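Hypothetical protein (Ruminococcus gnavus, PDB 4GL6) is of unknown function and belongs to the DUF5037 family, its single chain folding into an antiparallel sheet and a mixed sheet, each packed with helices. Local coordinates at residues 9-14 / 57-61; 50-55 / 194-198; 97-101 / 187-191; 147-151 / 181-187. One frame throughout, in Å; residues are numbered along the deposited sequence.

Interaction 1: 9-14 / 57-61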
# COMPACT_ATOMS: atom_id res chain seq x y z
N LYS A 9 -8.34 14.73 -17.66
CA LYS A 9 -7.51 15.81 -17.12
C LYS A 9 -6.41 15.25 -16.20
O LYS A 9 -5.24 15.64 -16.33
CB LYS A 9 -8.36 16.86 -16.37
CG LYS A 9 -9.32 17.70 -17.23
CD LYS A 9 -9.98 18.79 -16.39
CE LYS A 9 -10.99 19.61 -17.18
NZ LYS A 9 -11.60 20.70 -16.37
N ILE A 10 -6.78 14.32 -15.33
CA ILE A 10 -5.85 13.68 -14.38
C ILE A 10 -4.83 12.82 -15.12
O ILE A 10 -3.64 12.91 -14.84
CB ILE A 10 -6.58 12.83 -13.31
CG1 ILE A 10 -7.45 13.74 -12.42
CG2 ILE A 10 -5.58 12.09 -12.41
CD1 ILE A 10 -8.43 13.01 -11.54
N GLU A 11 -5.31 11.99 -16.05
CA GLU A 11 -4.43 11.15 -16.89
C GLU A 11 -3.41 12.01 -17.67
O GLU A 11 -2.22 11.67 -17.71
CB GLU A 11 -5.25 10.27 -17.86
CG GLU A 11 -6.01 9.11 -17.21
CD GLU A 11 -7.01 8.39 -18.13
OE1 GLU A 11 -7.12 8.72 -19.33
OE2 GLU A 11 -7.70 7.46 -17.64
N THR A 12 -3.88 13.12 -18.25
CA THR A 12 -3.00 14.03 -19.01
C THR A 12 -1.94 14.67 -18.12
O THR A 12 -0.77 14.75 -18.52
CB THR A 12 -3.81 15.13 -19.73
OG1 THR A 12 -4.75 14.50 -20.60
CG2 THR A 12 -2.90 16.06 -20.56
N TYR A 13 -2.33 15.09 -16.93
CA TYR A 13 -1.39 15.67 -15.97
C TYR A 13 -0.28 14.68 -15.59
O TYR A 13 0.90 15.00 -15.69
CB TYR A 13 -2.09 16.23 -14.72
CG TYR A 13 -1.14 16.33 -13.55
CD1 TYR A 13 -0.20 17.36 -13.48
CD2 TYR A 13 -1.13 15.35 -12.55
CE1 TYR A 13 0.71 17.43 -12.42
CE2 TYR A 13 -0.22 15.41 -11.50
CZ TYR A 13 0.70 16.44 -11.44
OH TYR A 13 1.57 16.50 -10.38
N LEU A 14 -0.67 13.49 -15.13
CA LEU A 14 0.27 12.44 -14.69
C LEU A 14 1.28 12.06 -15.77
O LEU A 14 2.49 11.94 -15.48
CB LEU A 14 -0.48 11.21 -14.16
CG LEU A 14 -1.21 11.37 -12.82
CD1 LEU A 14 -2.10 10.19 -12.47
CD2 LEU A 14 -0.20 11.56 -11.70
N SER A 57 -5.23 13.25 -4.98
CA SER A 57 -6.18 14.23 -4.50
C SER A 57 -6.11 15.44 -5.47
O SER A 57 -5.03 15.98 -5.68
CB SER A 57 -5.77 14.58 -3.07
OG SER A 57 -6.79 15.24 -2.39
N TYR A 58 -7.24 15.82 -6.09
CA TYR A 58 -7.31 16.93 -7.08
C TYR A 58 -8.50 17.87 -6.83
O TYR A 58 -9.41 17.55 -6.08
CB TYR A 58 -7.42 16.37 -8.53
CG TYR A 58 -6.29 15.45 -8.94
CD1 TYR A 58 -6.31 14.09 -8.62
CD2 TYR A 58 -5.16 15.93 -9.63
CE1 TYR A 58 -5.25 13.24 -8.97
CE2 TYR A 58 -4.09 15.09 -9.99
CZ TYR A 58 -4.13 13.75 -9.66
OH TYR A 58 -3.10 12.90 -9.99
N PHE A 59 -8.43 19.06 -7.44
CA PHE A 59 -9.52 20.07 -7.41
C PHE A 59 -9.74 20.48 -8.87
O PHE A 59 -8.78 20.75 -9.58
CB PHE A 59 -9.15 21.27 -6.53
CG PHE A 59 -10.13 22.41 -6.59
CD1 PHE A 59 -11.30 22.39 -5.83
CD2 PHE A 59 -9.87 23.54 -7.40
CE1 PHE A 59 -12.19 23.47 -5.89
CE2 PHE A 59 -10.76 24.61 -7.46
CZ PHE A 59 -11.92 24.57 -6.70
N ASN A 60 -11.01 20.51 -9.28
CA ASN A 60 -11.40 20.85 -10.65
C ASN A 60 -12.18 22.15 -10.62
O ASN A 60 -13.31 22.15 -10.12
CB ASN A 60 -12.24 19.73 -11.26
CG ASN A 60 -12.60 19.98 -12.70
OD1 ASN A 60 -11.73 20.15 -13.55
ND2 ASN A 60 -13.88 19.98 -12.99
N PRO A 61 -11.61 23.27 -11.14
CA PRO A 61 -12.31 24.57 -11.07
C PRO A 61 -13.67 24.64 -11.80
O PRO A 61 -13.90 23.87 -12.74
CB PRO A 61 -11.31 25.56 -11.68
CG PRO A 61 -9.99 24.90 -11.51
CD PRO A 61 -10.25 23.44 -11.71
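Tyr58 leaves its strand with CG anti to the carbonyl carbon (chi1 -58°) and Ile10 leaves helix 6-18 with CG1 in the same relation to its own backbone, and the two torsions lay the isoleucine over one face of the phenol ring. CG1 of Ile10 sits 3.9 Å from the centroid of the Tyr58 ring and only 8° off the ring normal, a nearly vertical CH-pi contact. The other branch spreads over the hydroxyl half of the same ring, Ile10 CG2 coming within 3.5 Å of Tyr58 CZ. Tyr13 meets this ring at its edge, with its CD2 3.9 Å from Tyr58 CE2, while the Tyr13 ring is itself approached obliquely. Beyond the ring, Leu14 gathers its branches round the phenolic oxygen, CD2 lying 3.6 Å from Tyr58 OH. Where the strand gives way to a loop, the polar part of the contact begins. The Lys9 chain is extended beyond CG and crosses the Asn60 side chain at about a right angle; its NZ donates to Asn60 OD1 over 2.9 Å, in the carbonyl plane and on a lone pair of the amide oxygen. NZ also reaches the carbonyl oxygen of Ser66, and the hydroxyl of Tyr13 bonds to Asp73. The helix thus packs against the antiparallel sheet, Ile10 also touching Ala42 on the adjacent strand 40-46 and Val24 on strand 22-28. The chemistry divides along the helix: a largely buried aromatic and aliphatic patch supplies the close packing, while the ammonium group, shared between two oxygen acceptors, ties the helix to the loop that follows the strand.

Interaction 2: 50-55 / 194-198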
# COMPACT_ATOMS: atom_id res chain seq x y z
N PRO A 50 0.14 -2.01 -13.63
CA PRO A 50 -1.32 -1.96 -13.65
C PRO A 50 -2.08 -2.68 -12.54
O PRO A 50 -3.27 -2.40 -12.40
CB PRO A 50 -1.64 -2.61 -15.00
CG PRO A 50 -0.58 -3.64 -15.16
CD PRO A 50 0.65 -3.08 -14.51
N LYS A 51 -1.45 -3.58 -11.79
CA LYS A 51 -2.16 -4.32 -10.74
C LYS A 51 -2.18 -3.60 -9.37
O LYS A 51 -2.91 -4.05 -8.50
CB LYS A 51 -1.54 -5.71 -10.56
CG LYS A 51 -1.47 -6.60 -11.80
CD LYS A 51 -2.80 -7.25 -12.20
CE LYS A 51 -2.59 -8.21 -13.38
NZ LYS A 51 -3.75 -9.11 -13.64
N HIS A 52 -1.40 -2.52 -9.20
CA HIS A 52 -1.28 -1.80 -7.90
C HIS A 52 -1.70 -0.35 -7.92
O HIS A 52 -0.86 0.55 -8.16
CB HIS A 52 0.13 -1.92 -7.40
CG HIS A 52 0.50 -3.31 -7.06
ND1 HIS A 52 0.21 -3.85 -5.86
CD2 HIS A 52 1.11 -4.30 -7.81
CE1 HIS A 52 0.64 -5.10 -5.83
NE2 HIS A 52 1.19 -5.39 -7.03
N PRO A 53 -2.98 -0.09 -7.63
CA PRO A 53 -3.46 1.29 -7.71
C PRO A 53 -2.98 2.20 -6.59
O PRO A 53 -2.53 1.73 -5.55
CB PRO A 53 -4.98 1.14 -7.67
CG PRO A 53 -5.21 -0.13 -6.95
CD PRO A 53 -4.05 -1.02 -7.20
N PHE A 54 -3.06 3.51 -6.84
CA PHE A 54 -2.71 4.54 -5.86
C PHE A 54 -3.70 5.70 -5.92
O PHE A 54 -4.25 5.97 -6.99
CB PHE A 54 -1.30 5.04 -6.05
CG PHE A 54 -1.05 5.74 -7.36
CD1 PHE A 54 -0.80 5.01 -8.51
CD2 PHE A 54 -1.01 7.15 -7.42
CE1 PHE A 54 -0.55 5.66 -9.72
CE2 PHE A 54 -0.75 7.80 -8.62
CZ PHE A 54 -0.52 7.05 -9.77
N GLU A 55 -3.91 6.36 -4.78
CA GLU A 55 -4.86 7.46 -4.68
C GLU A 55 -4.16 8.80 -4.84
O GLU A 55 -3.02 8.97 -4.43
CB GLU A 55 -5.66 7.40 -3.38
CG GLU A 55 -6.95 8.20 -3.40
CD GLU A 55 -7.77 8.03 -2.13
OE1 GLU A 55 -7.28 8.47 -1.07
OE2 GLU A 55 -8.92 7.48 -2.21
N LEU A 194 -8.59 -5.97 -5.03
CA LEU A 194 -7.29 -5.33 -4.76
C LEU A 194 -6.64 -4.69 -5.99
O LEU A 194 -5.92 -3.71 -5.85
CB LEU A 194 -6.31 -6.32 -4.10
CG LEU A 194 -6.62 -6.80 -2.68
CD1 LEU A 194 -5.95 -8.13 -2.35
CD2 LEU A 194 -6.25 -5.76 -1.64
N GLU A 195 -6.89 -5.24 -7.17
CA GLU A 195 -6.37 -4.70 -8.43
C GLU A 195 -6.93 -3.32 -8.82
O GLU A 195 -6.29 -2.61 -9.59
CB GLU A 195 -6.58 -5.69 -9.60
CG GLU A 195 -5.66 -6.91 -9.58
CD GLU A 195 -6.01 -7.96 -10.63
OE1 GLU A 195 -6.82 -7.71 -11.55
OE2 GLU A 195 -5.41 -9.05 -10.54
N ILE A 196 -8.12 -2.97 -8.31
CA ILE A 196 -8.81 -1.72 -8.68
C ILE A 196 -9.14 -0.74 -7.54
O ILE A 196 -9.80 0.26 -7.78
CB ILE A 196 -10.09 -2.04 -9.50
CG1 ILE A 196 -11.18 -2.72 -8.63
CG2 ILE A 196 -9.72 -2.85 -10.75
CD1 ILE A 196 -12.57 -2.70 -9.24
N PHE A 197 -8.72 -1.04 -6.31
CA PHE A 197 -8.95 -0.14 -5.16
C PHE A 197 -7.69 -0.06 -4.30
O PHE A 197 -6.95 -1.03 -4.20
CB PHE A 197 -10.11 -0.62 -4.28
CG PHE A 197 -11.46 -0.48 -4.93
CD1 PHE A 197 -11.98 0.79 -5.19
CD2 PHE A 197 -12.23 -1.59 -5.23
CE1 PHE A 197 -13.23 0.94 -5.78
CE2 PHE A 197 -13.48 -1.44 -5.83
CZ PHE A 197 -13.98 -0.18 -6.10
N THR A 198 -7.48 1.10 -3.66
CA THR A 198 -6.33 1.35 -2.78
C THR A 198 -6.59 0.85 -1.38
O THR A 198 -7.74 0.58 -1.00
CB THR A 198 -5.94 2.83 -2.76
OG1 THR A 198 -7.11 3.61 -2.52
CG2 THR A 198 -5.32 3.23 -4.10
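The two segments have their closest CA pair at Lys51 and Glu195, 4.8 Å apart, and the backbones touch there through a CA-H...O contact in which Glu195 CA lies 3.5 Å from Lys51 O with an angle of 165° at the hydrogen. Their side chains run side by side in the same direction. A bend at chi2 (-77°) turns the lysine chain along the extended glutamate, so that CD of Lys51 packs 3.6 Å from CD of Glu195 before the charges meet in a long salt bridge, NZ of Lys51 to OE2 of Glu195 at 3.5 Å. Pro53 lays its ring against the turning backbone of the partner: CG is 3.4 Å from Phe197 O, and CD approaches the carbonyl oxygens of Leu194 and Glu195. Farther along, the methyl of Thr198 presses on the main chain of Phe54 in strand 54-59, with CG2 3.4 Å from Phe54 CA. Tyr100 adds a link from strand 99-104 by bonding through its hydroxyl to Lys51 O, and Glu55 OE2 hydrogen-bonds to a glycerol, probably from the crystallisation liquor. This is a loop-to-loop junction at the surface, joining the chain leading into strand 54-59 of the antiparallel sheet to the irregular chain that follows helix 184-194.

Interaction 3: 97-101 / 187-191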
# COMPACT_ATOMS: atom_id res chain seq x y z
N GLU A 97 3.11 -19.19 -3.89
CA GLU A 97 3.13 -18.92 -5.35
C GLU A 97 2.22 -17.76 -5.72
O GLU A 97 2.64 -16.87 -6.46
CB GLU A 97 2.71 -20.13 -6.19
CG GLU A 97 3.56 -21.38 -6.00
CD GLU A 97 3.00 -22.61 -6.71
OE1 GLU A 97 2.26 -22.47 -7.71
OE2 GLU A 97 3.30 -23.75 -6.28
N ASN A 98 0.97 -17.80 -5.24
CA ASN A 98 -0.03 -16.74 -5.46
C ASN A 98 -0.22 -15.89 -4.22
O ASN A 98 -0.40 -16.41 -3.12
CB ASN A 98 -1.40 -17.29 -5.83
CG ASN A 98 -1.56 -17.49 -7.30
OD1 ASN A 98 -2.40 -16.81 -7.92
ND2 ASN A 98 -0.72 -18.35 -7.89
N TYR A 99 -0.22 -14.58 -4.43
CA TYR A 99 -0.32 -13.61 -3.35
C TYR A 99 -0.49 -12.20 -3.89
O TYR A 99 -0.25 -11.96 -5.07
CB TYR A 99 0.97 -13.64 -2.48
CG TYR A 99 2.23 -13.53 -3.31
CD1 TYR A 99 2.70 -12.28 -3.73
CD2 TYR A 99 2.92 -14.66 -3.71
CE1 TYR A 99 3.85 -12.17 -4.52
CE2 TYR A 99 4.08 -14.56 -4.50
CZ TYR A 99 4.53 -13.31 -4.90
OH TYR A 99 5.65 -13.22 -5.68
N TYR A 100 -0.88 -11.29 -3.02
CA TYR A 100 -0.98 -9.88 -3.36
C TYR A 100 -0.38 -9.11 -2.19
O TYR A 100 -0.85 -9.26 -1.05
CB TYR A 100 -2.42 -9.47 -3.62
CG TYR A 100 -2.53 -8.08 -4.22
CD1 TYR A 100 -2.49 -6.94 -3.40
CD2 TYR A 100 -2.68 -7.90 -5.59
CE1 TYR A 100 -2.59 -5.66 -3.94
CE2 TYR A 100 -2.80 -6.63 -6.14
CZ TYR A 100 -2.75 -5.51 -5.31
OH TYR A 100 -2.85 -4.25 -5.83
N ILE A 101 0.64 -8.30 -2.47
CA ILE A 101 1.31 -7.50 -1.46
C ILE A 101 0.88 -6.06 -1.69
O ILE A 101 1.20 -5.47 -2.73
CB ILE A 101 2.84 -7.61 -1.57
CG1 ILE A 101 3.27 -9.09 -1.47
CG2 ILE A 101 3.50 -6.76 -0.50
CD1 ILE A 101 4.73 -9.34 -1.81
N PHE A 187 -9.17 -16.03 -1.99
CA PHE A 187 -8.05 -15.27 -2.52
C PHE A 187 -8.36 -14.70 -3.90
O PHE A 187 -8.20 -13.51 -4.14
CB PHE A 187 -6.76 -16.10 -2.57
CG PHE A 187 -5.64 -15.37 -3.26
CD1 PHE A 187 -4.90 -14.42 -2.57
CD2 PHE A 187 -5.40 -15.57 -4.62
CE1 PHE A 187 -3.90 -13.70 -3.23
CE2 PHE A 187 -4.39 -14.86 -5.28
CZ PHE A 187 -3.64 -13.93 -4.58
N GLU A 188 -8.81 -15.57 -4.79
CA GLU A 188 -9.10 -15.19 -6.19
C GLU A 188 -10.12 -14.06 -6.32
O GLU A 188 -9.99 -13.23 -7.22
CB GLU A 188 -9.49 -16.42 -7.00
CG GLU A 188 -8.30 -17.39 -7.23
CD GLU A 188 -7.21 -16.91 -8.20
OE1 GLU A 188 -7.50 -16.19 -9.18
OE2 GLU A 188 -6.03 -17.25 -7.96
N LYS A 189 -11.12 -14.05 -5.45
CA LYS A 189 -12.11 -12.97 -5.39
C LYS A 189 -11.48 -11.71 -4.83
O LYS A 189 -11.73 -10.60 -5.34
CB LYS A 189 -13.30 -13.33 -4.50
CG LYS A 189 -14.17 -14.47 -4.99
CD LYS A 189 -15.20 -14.82 -3.93
CE LYS A 189 -15.93 -16.07 -4.29
NZ LYS A 189 -16.77 -16.50 -3.14
N ALA A 190 -10.68 -11.88 -3.77
CA ALA A 190 -9.98 -10.79 -3.12
C ALA A 190 -9.11 -10.04 -4.12
O ALA A 190 -9.21 -8.84 -4.23
CB ALA A 190 -9.15 -11.32 -1.97
N GLU A 191 -8.30 -10.79 -4.86
CA GLU A 191 -7.33 -10.27 -5.85
C GLU A 191 -8.01 -9.35 -6.85
O GLU A 191 -7.51 -8.27 -7.12
CB GLU A 191 -6.66 -11.45 -6.58
CG GLU A 191 -5.50 -11.21 -7.54
CD GLU A 191 -5.17 -12.47 -8.35
OE1 GLU A 191 -6.09 -13.08 -8.97
OE2 GLU A 191 -3.98 -12.88 -8.38
O HOH W 1 -4.34 -15.53 -9.72
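Helix 184-194 packs here against strand 99-104, at the border of the mixed sheet, and Phe187 is the side chain that bridges helix and strand. With CG anti to its backbone N (chi1 173°), its ring extends from the helix to the strand backbone. CZ of Phe187 comes within 3.5 Å of Tyr99 N in an oblique approach, whereas Tyr100 N lies near the ring plane, at the edge, 3.9 Å from Phe187 CE1. The aliphatic part of Asn98 closes on the same ring, its CB 3.9 Å from Phe187 CE2; the amide plane stands 84° from that of the ring. Asn98 OD1 faces Glu188 and Glu191. There a water joins the two segments, donating to Asn98 OD1 at 2.9 Å and to Glu188 OE2 at 3.0 Å, although acceptors around it outnumber its protons, so which of them it serves is not settled. Glu188 gets its carboxylate there through a bend at chi2 (-70°), and OE2 of Glu191 also lies 3.0 Å from this water. Asn98 OD1 and Glu188 OE2 are 3.7 Å apart, and the water can probably supply the protons that neither offers the other. On its far side the strand turns the Tyr99 ring to helix 75-95, where the hydroxyl bonds to Glu89, and the Tyr100 ring meets that of His52; Asn98 and Tyr100 pair through the backbone with strand 140-147, while Ala190 on the helix touches Phe206 of helix 204-210.

Interaction 4: 147-151 / 181-187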
# COMPACT_ATOMS: atom_id res chain seq x y z
N ASP A 147 -2.53 -16.95 -1.01
CA ASP A 147 -3.38 -18.08 -1.41
C ASP A 147 -2.75 -19.23 -0.64
O ASP A 147 -1.67 -19.71 -1.00
CB ASP A 147 -3.33 -18.30 -2.93
CG ASP A 147 -4.21 -19.44 -3.41
OD1 ASP A 147 -4.59 -20.31 -2.59
OD2 ASP A 147 -4.50 -19.47 -4.63
N ALA A 148 -3.41 -19.63 0.44
CA ALA A 148 -2.91 -20.68 1.34
C ALA A 148 -2.77 -22.04 0.68
O ALA A 148 -2.00 -22.85 1.14
CB ALA A 148 -3.77 -20.77 2.60
N SER A 149 -3.51 -22.29 -0.40
CA SER A 149 -3.37 -23.54 -1.15
C SER A 149 -2.02 -23.68 -1.87
O SER A 149 -1.56 -24.79 -2.12
CB SER A 149 -4.50 -23.67 -2.19
OG SER A 149 -4.39 -22.68 -3.19
N THR A 150 -1.38 -22.54 -2.16
CA THR A 150 -0.13 -22.47 -2.91
C THR A 150 1.12 -22.20 -2.05
O THR A 150 2.03 -21.52 -2.53
CB THR A 150 -0.27 -21.38 -4.00
OG1 THR A 150 -0.26 -20.08 -3.39
CG2 THR A 150 -1.54 -21.57 -4.83
N MSE A 151 1.17 -22.71 -0.81
CA MSE A 151 2.39 -22.54 0.05
C MSE A 151 3.52 -23.39 -0.54
O MSE A 151 3.27 -24.46 -1.08
CB MSE A 151 2.18 -23.01 1.50
CG MSE A 151 1.08 -22.34 2.28
SE MSE A 151 1.22 -20.43 2.47
CE MSE A 151 2.85 -20.28 3.54
N TYR A 181 -3.85 -15.50 5.40
CA TYR A 181 -3.73 -16.82 4.75
C TYR A 181 -5.14 -17.25 4.29
O TYR A 181 -5.87 -17.95 5.00
CB TYR A 181 -3.11 -17.83 5.69
CG TYR A 181 -1.67 -17.48 6.05
CD1 TYR A 181 -1.38 -16.69 7.17
CD2 TYR A 181 -0.61 -17.93 5.28
CE1 TYR A 181 -0.07 -16.38 7.51
CE2 TYR A 181 0.71 -17.62 5.61
CZ TYR A 181 0.98 -16.85 6.74
OH TYR A 181 2.30 -16.53 7.06
N LEU A 182 -5.51 -16.78 3.11
CA LEU A 182 -6.84 -17.01 2.53
C LEU A 182 -6.94 -18.34 1.79
O LEU A 182 -5.97 -18.83 1.23
CB LEU A 182 -7.16 -15.90 1.52
CG LEU A 182 -7.09 -14.44 1.96
CD1 LEU A 182 -7.43 -13.57 0.77
CD2 LEU A 182 -8.08 -14.19 3.09
N ASP A 183 -8.15 -18.90 1.79
CA ASP A 183 -8.42 -20.11 1.01
C ASP A 183 -8.42 -19.68 -0.47
O ASP A 183 -8.65 -18.48 -0.77
CB ASP A 183 -9.72 -20.81 1.45
CG ASP A 183 -10.98 -20.01 1.12
OD1 ASP A 183 -11.50 -20.12 -0.03
OD2 ASP A 183 -11.44 -19.28 2.02
N HIS A 184 -8.18 -20.64 -1.36
CA HIS A 184 -8.06 -20.39 -2.81
C HIS A 184 -9.17 -19.54 -3.41
O HIS A 184 -8.89 -18.47 -3.97
CB HIS A 184 -7.88 -21.70 -3.58
CG HIS A 184 -7.66 -21.52 -5.07
ND1 HIS A 184 -6.57 -20.91 -5.58
CD2 HIS A 184 -8.45 -21.89 -6.16
CE1 HIS A 184 -6.66 -20.89 -6.93
NE2 HIS A 184 -7.81 -21.50 -7.28
N LYS A 185 -10.42 -19.97 -3.26
CA LYS A 185 -11.54 -19.22 -3.84
C LYS A 185 -11.65 -17.80 -3.23
O LYS A 185 -11.86 -16.83 -3.96
CB LYS A 185 -12.84 -20.04 -3.78
CG LYS A 185 -12.74 -21.33 -4.62
CD LYS A 185 -14.05 -22.07 -4.84
CE LYS A 185 -13.85 -23.31 -5.69
NZ LYS A 185 -15.13 -23.95 -6.09
N SER A 186 -11.45 -17.68 -1.92
CA SER A 186 -11.44 -16.35 -1.28
C SER A 186 -10.37 -15.46 -1.84
O SER A 186 -10.62 -14.28 -2.08
CB SER A 186 -11.23 -16.43 0.24
OG SER A 186 -12.47 -16.61 0.85
N PHE A 187 -9.17 -16.03 -1.99
CA PHE A 187 -8.05 -15.27 -2.52
C PHE A 187 -8.36 -14.70 -3.90
O PHE A 187 -8.20 -13.51 -4.14
CB PHE A 187 -6.76 -16.10 -2.57
CG PHE A 187 -5.64 -15.37 -3.26
CD1 PHE A 187 -4.90 -14.42 -2.57
CD2 PHE A 187 -5.40 -15.57 -4.62
CE1 PHE A 187 -3.90 -13.70 -3.23
CE2 PHE A 187 -4.39 -14.86 -5.28
CZ PHE A 187 -3.64 -13.93 -4.58
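Asp147 CB lies over one face of the Phe187 ring, 3.7 Å above its plane and offset toward the rim, while the carboxylate of the same aspartate meets His184 at its ring edge. ND1 of His184 donates over 2.7 Å to Asp147 OD2, which lies 7° out of the imidazole plane and is met on the syn side of the carboxylate; the two flat groups are nearly coplanar, 29° apart. The Tyr181 ring receives selenomethionine Met151 at its edge, a Met-aromatic contact with SE 5.3 Å from the ring centroid and CE 4.0 Å from Tyr181 CE2. Asp147 CG, anti to its backbone N (chi1 -179°), leaves OD1 to accept Ser149 N at 3.1 Å, closing an Asx turn. The carboxylate is therefore held through both oxygens, which probably fixes its rotation. Between the backbones, Ala148 N donates to Leu182 O at 2.8 Å, beside the parallel bridge of Asp147 with Leu182. Asp183 N-caps the following helix, OD1 accepting Ser186 N at 3.1 Å, and its other oxygen also bonds Gln213. Parallel strands 140-147 and 175-182, linked through helix 156-171, form a beta-alpha-beta unit, and the contact gathers their C-terminal ends at the start of helix 184-194.

Overall arrangement
Interactions 3 and 4 belong together: they share Phe187, both use helix 184-194, and probable backbone bonds, Glu97 N to Thr150 O and Asp147 N to Asn98 O, join them at the mixed sheet. Interaction 1 stands about 38 Å from interaction 4, centre to centre, on the opposite side of the chain's centre; in it a helix covers the antiparallel sheet. Interaction 2 lies between, sharing strand 54-59 with interaction 1 and touching interaction 3 through Tyr100. Interactions 1, 3 and 4 are partly buried: 1 combines aromatic packing with a polar margin, 3 Phe187 packing with a water, and 4 aromatic contacts with direct hydrogen bonds. Only interaction 2 is a surface contact, of backbone and charge.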